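Local coordinates for C2 toxin component I (Clostridium botulinum, PDB 2J3X), which acts as the enzymatic component of the binary C2 toxin, an ADP-ribosyltransferase that modifies actin in the host cell, at residues 294-299 / 364-369; 9-14 / 151-156; 32-37 / 85-90; 114-119 / 206-211. The protein carries 2 engineered substitutions. One frame throughout, in Å; residues are numbered along the deposited sequence. Where two conformers were deposited one is given.

Interaction 1. Residues 294-299 / 364-369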
# COMPACT_ATOMS: atom_id res chain seq x y z
N THR A 294 1.66 -14.98 1.59
CA THR A 294 0.97 -13.69 1.80
C THR A 294 1.11 -12.82 0.55
O THR A 294 2.21 -12.65 0.03
CB THR A 294 1.54 -13.01 3.02
OG1 THR A 294 1.30 -13.87 4.14
CG2 THR A 294 0.82 -11.65 3.30
N LEU A 295 0.01 -12.23 0.13
CA LEU A 295 0.07 -11.24 -0.89
C LEU A 295 -1.14 -10.34 -0.86
O LEU A 295 -2.10 -10.62 -0.19
CB LEU A 295 0.18 -11.89 -2.25
CG LEU A 295 -1.06 -12.46 -2.88
CD1 LEU A 295 -0.82 -12.69 -4.35
CD2 LEU A 295 -1.62 -13.65 -2.17
N ILE A 296 -1.06 -9.26 -1.63
CA ILE A 296 -2.10 -8.24 -1.68
C ILE A 296 -3.06 -8.53 -2.85
O ILE A 296 -2.63 -8.70 -3.99
CB ILE A 296 -1.45 -6.84 -1.83
CG1 ILE A 296 -0.62 -6.50 -0.55
CG2 ILE A 296 -2.51 -5.77 -2.18
CD1 ILE A 296 -1.53 -6.29 0.74
N ALA A 297 -4.37 -8.52 -2.56
CA ALA A 297 -5.34 -8.47 -3.63
C ALA A 297 -6.29 -7.25 -3.37
O ALA A 297 -6.28 -6.66 -2.30
CB ALA A 297 -6.15 -9.73 -3.64
N TYR A 298 -7.06 -6.88 -4.38
CA TYR A 298 -7.80 -5.59 -4.34
C TYR A 298 -9.29 -5.81 -4.53
O TYR A 298 -9.72 -6.70 -5.28
CB TYR A 298 -7.30 -4.69 -5.48
CG TYR A 298 -5.93 -4.17 -5.18
CD1 TYR A 298 -5.76 -3.08 -4.32
CD2 TYR A 298 -4.78 -4.84 -5.72
CE1 TYR A 298 -4.47 -2.58 -4.00
CE2 TYR A 298 -3.47 -4.38 -5.42
CZ TYR A 298 -3.33 -3.26 -4.55
OH TYR A 298 -2.10 -2.75 -4.22
N ARG A 299 -10.09 -4.97 -3.87
CA ARG A 299 -11.53 -4.99 -4.12
C ARG A 299 -12.03 -3.54 -3.97
O ARG A 299 -11.95 -2.97 -2.88
CB ARG A 299 -12.19 -5.84 -3.09
CG ARG A 299 -13.73 -6.01 -3.29
CD ARG A 299 -14.24 -7.00 -2.26
NE ARG A 299 -15.72 -6.91 -2.16
CZ ARG A 299 -16.57 -7.36 -3.06
NH1 ARG A 299 -16.14 -7.98 -4.16
NH2 ARG A 299 -17.89 -7.20 -2.87
N ILE A 364 -10.90 1.70 -2.21
CA ILE A 364 -10.07 0.63 -2.76
C ILE A 364 -9.57 -0.22 -1.59
O ILE A 364 -8.68 0.20 -0.90
CB ILE A 364 -8.85 1.22 -3.47
CG1 ILE A 364 -9.22 2.28 -4.54
CG2 ILE A 364 -7.94 0.08 -4.03
CD1 ILE A 364 -8.10 3.35 -4.78
N PHE A 365 -10.14 -1.41 -1.41
CA PHE A 365 -9.63 -2.31 -0.37
C PHE A 365 -8.37 -2.95 -0.87
O PHE A 365 -8.37 -3.57 -1.93
CB PHE A 365 -10.60 -3.37 0.04
CG PHE A 365 -11.65 -2.87 1.00
CD1 PHE A 365 -11.39 -2.81 2.36
CD2 PHE A 365 -12.86 -2.40 0.52
CE1 PHE A 365 -12.37 -2.34 3.27
CE2 PHE A 365 -13.85 -1.93 1.44
CZ PHE A 365 -13.58 -1.90 2.81
N ARG A 366 -7.29 -2.71 -0.11
CA ARG A 366 -5.97 -3.31 -0.41
C ARG A 366 -5.86 -4.41 0.67
O ARG A 366 -5.45 -4.17 1.80
CB ARG A 366 -4.90 -2.18 -0.32
CG ARG A 366 -3.45 -2.77 -0.56
CD ARG A 366 -2.46 -1.67 -0.78
NE ARG A 366 -1.11 -2.26 -0.93
CZ ARG A 366 -0.17 -2.26 0.02
NH1 ARG A 366 -0.40 -1.66 1.20
NH2 ARG A 366 1.04 -2.85 -0.24
N LEU A 367 -6.28 -5.62 0.31
CA LEU A 367 -6.51 -6.69 1.29
C LEU A 367 -5.25 -7.54 1.39
O LEU A 367 -4.79 -8.04 0.38
CB LEU A 367 -7.65 -7.64 0.82
CG LEU A 367 -8.96 -6.86 0.65
CD1 LEU A 367 -10.02 -7.76 0.03
CD2 LEU A 367 -9.41 -6.33 2.03
N ARG A 368 -4.72 -7.71 2.59
CA ARG A 368 -3.65 -8.69 2.76
C ARG A 368 -4.24 -10.08 2.87
O ARG A 368 -4.97 -10.38 3.82
CB ARG A 368 -2.79 -8.32 4.00
CG ARG A 368 -1.66 -9.41 4.29
CD ARG A 368 -0.96 -9.06 5.64
NE ARG A 368 -0.47 -7.67 5.55
CZ ARG A 368 -0.41 -6.78 6.55
NH1 ARG A 368 -0.83 -7.09 7.76
NH2 ARG A 368 0.02 -5.52 6.32
N LEU A 369 -3.92 -10.94 1.90
CA LEU A 369 -4.37 -12.32 1.95
C LEU A 369 -3.26 -13.12 2.56
O LEU A 369 -2.25 -13.29 1.92
CB LEU A 369 -4.68 -12.84 0.53
CG LEU A 369 -5.72 -11.96 -0.23
CD1 LEU A 369 -6.09 -12.61 -1.62
CD2 LEU A 369 -6.99 -11.66 0.62

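Interaction 2. Residues 9-14 / 151-156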
# COMPACT_ATOMS: atom_id res chain seq x y z
N ASP A 9 26.62 5.57 7.81
CA ASP A 9 25.86 6.01 9.00
C ASP A 9 26.42 7.36 9.41
O ASP A 9 27.50 7.43 10.01
CB ASP A 9 25.98 4.98 10.13
CG ASP A 9 25.16 5.34 11.36
OD1 ASP A 9 24.68 6.49 11.47
OD2 ASP A 9 24.99 4.47 12.25
N PHE A 10 25.68 8.40 9.05
CA PHE A 10 26.06 9.79 9.36
C PHE A 10 25.37 10.31 10.60
O PHE A 10 25.50 11.48 10.93
CB PHE A 10 25.83 10.69 8.14
CG PHE A 10 26.86 10.50 7.09
CD1 PHE A 10 28.15 11.02 7.28
CD2 PHE A 10 26.59 9.75 5.92
CE1 PHE A 10 29.17 10.80 6.34
CE2 PHE A 10 27.65 9.54 4.97
CZ PHE A 10 28.89 10.08 5.19
N ILE A 11 24.69 9.44 11.35
CA ILE A 11 24.01 9.95 12.53
C ILE A 11 25.04 10.34 13.58
O ILE A 11 25.94 9.55 13.87
CB ILE A 11 23.01 8.93 13.13
CG1 ILE A 11 21.90 8.67 12.07
CG2 ILE A 11 22.43 9.44 14.48
CD1 ILE A 11 21.05 7.39 12.40
N ASN A 12 24.92 11.58 14.06
CA ASN A 12 25.86 12.10 15.06
C ASN A 12 27.24 12.43 14.51
O ASN A 12 28.14 12.67 15.28
CB ASN A 12 25.96 11.19 16.33
CG ASN A 12 26.34 11.98 17.59
OD1 ASN A 12 25.84 13.11 17.78
ND2 ASN A 12 27.23 11.45 18.44
N LYS A 13 27.38 12.50 13.18
CA LYS A 13 28.62 12.99 12.55
C LYS A 13 28.41 14.41 12.05
O LYS A 13 27.27 14.83 11.84
CB LYS A 13 29.02 12.09 11.37
CG LYS A 13 29.37 10.66 11.81
CD LYS A 13 29.88 9.91 10.58
CE LYS A 13 30.41 8.48 10.83
NZ LYS A 13 30.49 7.59 9.54
N PRO A 14 29.51 15.14 11.81
CA PRO A 14 29.31 16.50 11.32
C PRO A 14 28.48 16.57 10.02
O PRO A 14 28.71 15.79 9.09
CB PRO A 14 30.74 16.99 11.06
CG PRO A 14 31.57 16.21 12.12
CD PRO A 14 30.94 14.82 12.03
N LEU A 151 19.85 10.95 6.36
CA LEU A 151 21.08 10.35 6.85
C LEU A 151 21.56 10.88 8.18
O LEU A 151 22.44 10.27 8.80
CB LEU A 151 22.23 10.50 5.82
CG LEU A 151 21.91 9.72 4.54
CD1 LEU A 151 23.05 9.91 3.53
CD2 LEU A 151 21.66 8.25 4.81
N ASN A 152 20.99 11.99 8.65
CA ASN A 152 21.36 12.46 9.97
C ASN A 152 20.22 13.20 10.66
O ASN A 152 19.10 13.29 10.07
CB ASN A 152 22.66 13.33 9.95
CG ASN A 152 22.49 14.62 9.17
OD1 ASN A 152 21.40 15.19 9.11
ND2 ASN A 152 23.58 15.10 8.53
N ASP A 153 20.46 13.71 11.87
CA ASP A 153 19.28 14.23 12.63
C ASP A 153 18.72 15.53 12.04
O ASP A 153 17.65 15.97 12.47
CB ASP A 153 19.57 14.41 14.13
CG ASP A 153 19.74 13.12 14.86
OD1 ASP A 153 19.73 12.02 14.25
OD2 ASP A 153 19.89 13.22 16.10
N ASN A 154 19.43 16.15 11.09
CA ASN A 154 18.86 17.30 10.39
C ASN A 154 17.61 16.93 9.61
O ASN A 154 16.80 17.81 9.26
CB ASN A 154 19.89 17.96 9.45
CG ASN A 154 20.92 18.76 10.21
OD1 ASN A 154 20.79 18.96 11.42
ND2 ASN A 154 21.97 19.17 9.53
N SER A 155 17.44 15.62 9.36
CA SER A 155 16.29 15.13 8.65
C SER A 155 15.06 15.03 9.53
O SER A 155 13.97 14.94 8.99
CB SER A 155 16.56 13.76 8.02
OG SER A 155 17.45 13.93 6.92
N ILE A 156 15.22 15.08 10.85
CA ILE A 156 14.08 14.96 11.76
C ILE A 156 13.28 16.26 11.78
O ILE A 156 13.84 17.32 12.06
CB ILE A 156 14.54 14.59 13.16
CG1 ILE A 156 15.24 13.23 13.13
CG2 ILE A 156 13.35 14.61 14.17
CD1 ILE A 156 16.01 12.95 14.42
O HOH W 1 23.28 7.78 7.93
O HOH W 2 26.15 13.82 9.41
O HOH W 3 22.87 13.43 13.51
O HOH W 4 22.87 13.79 16.20

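Interaction 3. Residues 32-37 / 85-90. With SO4 (sulfate ion), chain S; SO4 (sulfate ion), chain M.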
# COMPACT_ATOMS: atom_id res chain seq x y z
N LYS A 32 26.22 7.94 -14.64
CA LYS A 32 25.57 6.79 -15.23
C LYS A 32 24.25 7.20 -15.90
O LYS A 32 23.55 6.33 -16.45
CB LYS A 32 25.28 5.73 -14.17
CG LYS A 32 26.53 5.18 -13.44
CD LYS A 32 26.09 4.33 -12.27
CE LYS A 32 27.04 4.35 -11.09
NZ LYS A 32 26.71 3.14 -10.29
N LEU A 33 23.91 8.48 -15.83
CA LEU A 33 22.57 8.91 -16.31
C LEU A 33 22.62 9.65 -17.63
O LEU A 33 23.61 10.33 -17.94
CB LEU A 33 21.88 9.80 -15.26
CG LEU A 33 21.85 9.19 -13.85
CD1 LEU A 33 21.03 10.09 -12.96
CD2 LEU A 33 21.24 7.80 -13.93
N ASN A 34 21.50 9.60 -18.36
CA ASN A 34 21.33 10.38 -19.56
C ASN A 34 20.70 11.72 -19.16
O ASN A 34 20.29 11.88 -17.99
CB ASN A 34 20.56 9.57 -20.61
CG ASN A 34 19.10 9.29 -20.22
OD1 ASN A 34 18.48 10.11 -19.55
ND2 ASN A 34 18.54 8.19 -20.71
N ASN A 35 20.65 12.69 -20.08
CA ASN A 35 20.19 14.04 -19.78
C ASN A 35 18.77 14.08 -19.21
O ASN A 35 18.50 14.79 -18.25
CB ASN A 35 20.24 14.92 -21.05
CG ASN A 35 19.74 16.36 -20.82
OD1 ASN A 35 20.23 17.07 -19.94
ND2 ASN A 35 18.78 16.79 -21.62
N LEU A 36 17.86 13.33 -19.83
CA LEU A 36 16.45 13.32 -19.32
C LEU A 36 16.33 12.76 -17.89
O LEU A 36 15.60 13.31 -17.06
CB LEU A 36 15.52 12.60 -20.27
CG LEU A 36 15.34 13.46 -21.55
CD1 LEU A 36 14.60 12.63 -22.54
CD2 LEU A 36 14.65 14.83 -21.28
N GLU A 37 17.07 11.70 -17.61
CA GLU A 37 17.14 11.17 -16.23
C GLU A 37 17.70 12.20 -15.26
O GLU A 37 17.20 12.36 -14.14
CB GLU A 37 18.03 9.96 -16.19
CG GLU A 37 17.30 8.71 -16.75
CD GLU A 37 18.23 7.63 -17.26
OE1 GLU A 37 19.45 7.80 -17.18
OE2 GLU A 37 17.72 6.64 -17.81
N ILE A 85 13.09 8.50 -13.10
CA ILE A 85 13.63 8.38 -11.73
C ILE A 85 13.81 6.88 -11.43
O ILE A 85 14.83 6.45 -10.90
CB ILE A 85 12.75 9.12 -10.68
CG1 ILE A 85 12.83 10.63 -10.89
CG2 ILE A 85 13.23 8.80 -9.24
CD1 ILE A 85 11.67 11.41 -10.20
N ARG A 86 12.81 6.06 -11.75
CA ARG A 86 12.91 4.62 -11.53
C ARG A 86 14.11 4.06 -12.25
O ARG A 86 14.85 3.23 -11.69
CB ARG A 86 11.66 3.88 -12.03
CG ARG A 86 10.41 4.14 -11.18
CD ARG A 86 9.31 3.31 -11.83
NE ARG A 86 7.97 3.64 -11.33
CZ ARG A 86 6.84 3.29 -11.94
NH1 ARG A 86 6.86 2.62 -13.11
NH2 ARG A 86 5.68 3.60 -11.37
N GLU A 87 14.26 4.49 -13.50
CA GLU A 87 15.38 4.02 -14.33
C GLU A 87 16.73 4.48 -13.78
O GLU A 87 17.69 3.68 -13.76
CB GLU A 87 15.18 4.51 -15.76
CG GLU A 87 16.19 4.05 -16.76
CD GLU A 87 15.95 4.63 -18.18
OE1 GLU A 87 14.91 5.27 -18.43
OE2 GLU A 87 16.81 4.45 -19.06
N ALA A 88 16.80 5.71 -13.29
CA ALA A 88 18.05 6.22 -12.68
C ALA A 88 18.40 5.39 -11.43
O ALA A 88 19.57 5.01 -11.19
CB ALA A 88 17.88 7.70 -12.32
N LEU A 89 17.39 5.03 -10.66
CA LEU A 89 17.66 4.24 -9.43
C LEU A 89 18.21 2.83 -9.75
O LEU A 89 19.02 2.30 -9.00
CB LEU A 89 16.38 4.15 -8.56
CG LEU A 89 15.94 5.48 -7.96
CD1 LEU A 89 14.54 5.28 -7.30
CD2 LEU A 89 16.92 5.89 -6.86
N LEU A 90 17.73 2.22 -10.84
CA LEU A 90 18.13 0.85 -11.22
C LEU A 90 19.62 0.78 -11.53
O LEU A 90 20.22 -0.29 -11.46
CB LEU A 90 17.34 0.39 -12.47
CG LEU A 90 16.20 -0.59 -12.24
CD1 LEU A 90 15.70 -0.59 -10.81
CD2 LEU A 90 15.09 -0.41 -13.27
S SO4 S . 22.36 11.83 -23.11
O1 SO4 S . 22.81 12.69 -24.20
O2 SO4 S . 23.06 10.56 -23.13
O3 SO4 S . 22.60 12.50 -21.84
O4 SO4 S . 20.93 11.58 -23.29
S SO4 M . 5.59 1.86 -16.34
O1 SO4 M . 5.48 3.32 -15.99
O2 SO4 M . 6.98 1.66 -16.76
O3 SO4 M . 5.38 1.04 -15.14
O4 SO4 M . 4.67 1.50 -17.42
O HOH W 5 15.41 7.39 -20.57

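Interaction 4. Residues 114-119 / 206-211. With SO4 (sulfate ion), chain O.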
# COMPACT_ATOMS: atom_id res chain seq x y z
N SER A 114 -3.14 11.41 19.23
CA SER A 114 -2.01 12.30 19.51
C SER A 114 -0.95 11.56 20.32
O SER A 114 -1.23 10.57 21.03
CB SER A 114 -2.47 13.52 20.33
OG SER A 114 -3.23 13.07 21.44
N ILE A 115 0.29 12.02 20.14
CA ILE A 115 1.42 11.33 20.71
C ILE A 115 2.03 12.10 21.89
O ILE A 115 2.29 11.51 22.96
CB ILE A 115 2.48 11.11 19.59
CG1 ILE A 115 1.99 10.14 18.51
CG2 ILE A 115 3.81 10.70 20.22
CD1 ILE A 115 1.58 8.86 19.05
N ARG A 116 2.24 13.40 21.71
CA ARG A 116 2.77 14.24 22.81
C ARG A 116 1.57 14.77 23.59
O ARG A 116 1.07 15.85 23.28
CB ARG A 116 3.55 15.38 22.24
CG ARG A 116 4.90 14.90 21.57
CD ARG A 116 5.52 16.07 20.85
NE ARG A 116 6.87 15.74 20.34
CZ ARG A 116 7.41 16.32 19.27
NH1 ARG A 116 6.70 17.22 18.56
NH2 ARG A 116 8.65 15.98 18.88
N ASP A 117 1.17 14.04 24.62
CA ASP A 117 -0.13 14.34 25.32
C ASP A 117 0.02 15.11 26.61
O ASP A 117 -1.00 15.51 27.22
CB ASP A 117 -0.86 13.08 25.76
CG ASP A 117 -1.45 12.30 24.64
OD1 ASP A 117 -1.43 12.77 23.50
OD2 ASP A 117 -2.01 11.21 24.94
N VAL A 118 1.24 15.31 27.07
CA VAL A 118 1.37 15.80 28.44
C VAL A 118 2.42 16.90 28.53
O VAL A 118 3.22 17.05 27.62
CB VAL A 118 1.60 14.64 29.47
CG1 VAL A 118 0.47 13.63 29.42
CG2 VAL A 118 2.94 13.99 29.26
N GLU A 119 2.34 17.72 29.57
CA GLU A 119 3.23 18.88 29.75
C GLU A 119 3.19 19.78 28.54
O GLU A 119 4.16 19.88 27.78
CB GLU A 119 4.66 18.37 29.97
CG GLU A 119 4.77 17.31 31.09
CD GLU A 119 5.45 17.86 32.36
OE1 GLU A 119 4.76 18.55 33.15
OE2 GLU A 119 6.66 17.60 32.54
N LYS A 206 13.68 17.72 22.70
CA LYS A 206 12.30 17.37 22.28
C LYS A 206 12.05 15.86 22.40
O LYS A 206 12.97 15.10 22.19
CB LYS A 206 12.07 17.87 20.84
CG LYS A 206 12.26 19.41 20.73
CD LYS A 206 11.28 20.00 19.72
CE LYS A 206 11.16 21.51 19.86
NZ LYS A 206 12.48 22.16 19.56
N ASP A 207 10.82 15.44 22.72
CA ASP A 207 10.48 14.00 22.84
C ASP A 207 9.80 13.37 21.63
O ASP A 207 8.95 14.02 20.96
CB ASP A 207 9.61 13.75 24.04
CG ASP A 207 10.37 14.02 25.34
OD1 ASP A 207 11.34 14.80 25.32
OD2 ASP A 207 10.02 13.45 26.36
N TYR A 208 10.18 12.11 21.38
CA TYR A 208 9.73 11.38 20.18
C TYR A 208 9.53 9.94 20.54
O TYR A 208 10.21 9.38 21.42
CB TYR A 208 10.81 11.42 19.07
CG TYR A 208 11.20 12.77 18.63
CD1 TYR A 208 12.21 13.50 19.29
CD2 TYR A 208 10.60 13.35 17.48
CE1 TYR A 208 12.59 14.79 18.82
CE2 TYR A 208 10.99 14.63 17.02
CZ TYR A 208 11.96 15.34 17.69
OH TYR A 208 12.37 16.60 17.25
N ILE A 209 8.62 9.28 19.84
CA ILE A 209 8.68 7.83 19.83
C ILE A 209 9.65 7.43 18.70
O ILE A 209 9.42 7.75 17.52
CB ILE A 209 7.30 7.19 19.61
CG1 ILE A 209 6.41 7.45 20.85
CG2 ILE A 209 7.44 5.63 19.41
CD1 ILE A 209 4.95 6.91 20.71
N LEU A 210 10.74 6.73 19.07
CA LEU A 210 11.75 6.25 18.11
C LEU A 210 11.38 4.81 17.83
O LEU A 210 11.36 3.95 18.72
CB LEU A 210 13.15 6.34 18.73
CG LEU A 210 14.29 5.76 17.88
CD1 LEU A 210 14.47 6.56 16.54
CD2 LEU A 210 15.58 5.81 18.78
N ILE A 211 11.10 4.56 16.56
CA ILE A 211 10.68 3.24 16.11
C ILE A 211 11.80 2.65 15.30
O ILE A 211 12.30 3.30 14.36
CB ILE A 211 9.41 3.36 15.22
CG1 ILE A 211 8.25 3.96 16.01
CG2 ILE A 211 9.09 1.97 14.53
CD1 ILE A 211 7.16 4.56 15.10
S SO4 O . 0.78 15.17 18.61
O1 SO4 O . 1.50 15.95 17.64
O2 SO4 O . 0.67 13.80 18.10
O3 SO4 O . 1.43 15.14 19.91
O4 SO4 O . -0.59 15.71 18.86

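Interaction 1. Residues 294-299 / 364-369
I296 CD1 lies over one face of the R366 guanidinium, 4.2 Å above its plane, while Y298 OH stands at an edge of the same group and takes a weak, bent hydrogen bond of 3.5 Å from R366 NE. The Y298 ring runs alongside the arginine, its CE1 3.6 Å from R366 CG, with ring and guanidinium planes 37° apart. An extended chain with CG anti to the backbone N (chi1 177°) carries R366 past the ring to its hydroxyl. D220 binds both the hydroxyl and NE, and D422 forms a salt bridge with NH1, so this buried charge is probably well neutralised. On the opposite sheet face the F365 ring presents its edge to R299 O, 3.6 Å from CD2. Strands 295-301 and 363-369 form an antiparallel pair at one side of the sheet in the C-terminal ADP-ribosyltransferase unit. R299 probably corresponds to the first-strand arginine of the R-S-E class, and its NH1 bonds to S348 O. Backbone bonds run both ways between L295 and L369, A297 and L367, and R299 and F365. A297 CB touches L369 CD1 at 3.5 Å, and T294 CG2 meets R368 CG at the same distance.

Interaction 2. Residues 9-14 / 151-156
F10 and L151 meet through both backbone and side chain: F10 CB lies 3.5 Å from L151 O, and the ring's CD2 approaches L151 CD1 at 4.3 Å. The same carbonyl also accepts a hydrogen bond from a water that in turn accepts from F10 N, a bridge between the two loops. With CG anti to the carbonyl carbon (chi1 -75°), the F10 ring is set beside L151 CD1 and against the ring of W21 in helix 15-30. N152 takes a different rotamer. Its CG sits between backbone N and carbonyl carbon (chi1 64°), which turns OD1 back to accept from N154 N in an Asx turn. N152 CB rests 3.5 Å from F10 O, and ND2 bonds to E15 OE1 and to a second water, 3.0 Å from ND2, beside F10 O and K13 O. Residues 10-13 make a type II beta turn that leads into P14, the N-cap of helix 15-30, so the contact fastens the start of this helix to the loop after strand 147-150. An Asx turn overlaps the start of the beta turn, D9 OD1 accepting from I11 N. The I11 and D153 side chains cross at about a right angle, I11 CG2 lying 3.7 Å from D153 OD1, which is itself hydrogen-bonded to Y101 OH. A third water accepts from N12 N at 2.8 Å and from D153 N at 2.9 Å.

Interaction 3. Residues 32-37 / 85-90
The capping box that starts helix 35-42, made by N34 and E37, faces helix 77-90, where E37 meets E87 and L33 packs on A88. It shows how a helix start can be held by a reciprocal pair of bonds. E37 N donates to N34 OD1 at 2.9 Å, almost straight, and N34 N returns a bond of 3.0 Å to E37 OE1, reaching the carboxylate from above its plane. N34 manages this because its CG lies between the backbone N and the carbonyl carbon (chi1 68°), which folds the amide over the first turn. K91 NZ makes a salt bridge to E37 OE1, so this oxygen serves two donors, and the lysine would be expected to steady the negative charge. The other oxygen, E37 OE2, comes 2.7 Å from E87 OE2, the side chains crossing at about a right angle and the carboxylate planes 81° apart. E87 was modelled in two conformers, so this short approach is doubtful, as is the water bridging N34 ND2 and E87 OE1. Next to the acidic pair, L33 CD2 lies 3.7 Å from A88 CB, and its CD1 touches the same methyl, an apolar patch that V41 of helix 35-42 extends. The A88 carbonyl accepts from W29 NE1. Sulfates, probably from the crystallisation liquor, mark both segments: one accepts from R86 NH1 at 3.0 Å, and the other sits at the helix start, its O3 2.6 Å from N35 N.

Interaction 4. Residues 114-119 / 206-211
I115, which follows S114, is the first residue of 114-119 to reach the strand: its CG2 methyl meets I209 CD1 at 4.0 Å, the two side chains crossing at about a right angle. The backbone here holds a sulfate, probably from the crystallisation liquor, with I115 N bonded to O2 at 2.7 Å and R116 N to O3 at 2.6 Å. R116 carries most of the contact. Extended from CG to NE, its chain delivers the guanidinium side-on to D207 O, with NE at 2.8 Å and NH2 at 2.9 Å, the oxygen only 3° out of the guanidinium plane. These two bonds to one oxygen, with that from NH1 to E158 O, hold the group's rotation. NH2 then stands 3.3 Å above one face of the Y208 ring, offset toward the rim, with the two planes 68° apart, a cation-pi contact in which an edge of the guanidinium addresses the ring. Beyond R116, D117 OD1 accepts from S114 OG, and D117 and V118 both face D123 in a classic beta bulge. The pairing lays a loop against strand 206-216, where I209 also packs on V132 of helix 126-136, in the large mixed sheet of the N-terminal unit of the ADP-ribosyltransferase fold.

Overall arrangement
From the N terminus, the first loop to open is that of interaction 2, which closes at residues 151-156 and ties the lead-in to helix 15-30 to the sheet. Interaction 3 closes a shorter, largely helical loop nested within it. Interaction 4 opens at 114-119, before interaction 2 has closed, and closes at 206-211, so the two cross; they also touch, I156 CG2 packing 3.7 Å from Y208 CE2. Interactions 3 and 4 lie within the N-terminal unit of the ADP-ribosyltransferase fold, and interaction 2 packs residues 9-14 against it. Interaction 1 follows in series, joining two strands of the C-terminal unit's sheet, and touches none of the others: its nearest neighbour, interaction 3, is about 12 Å away between nearest atoms.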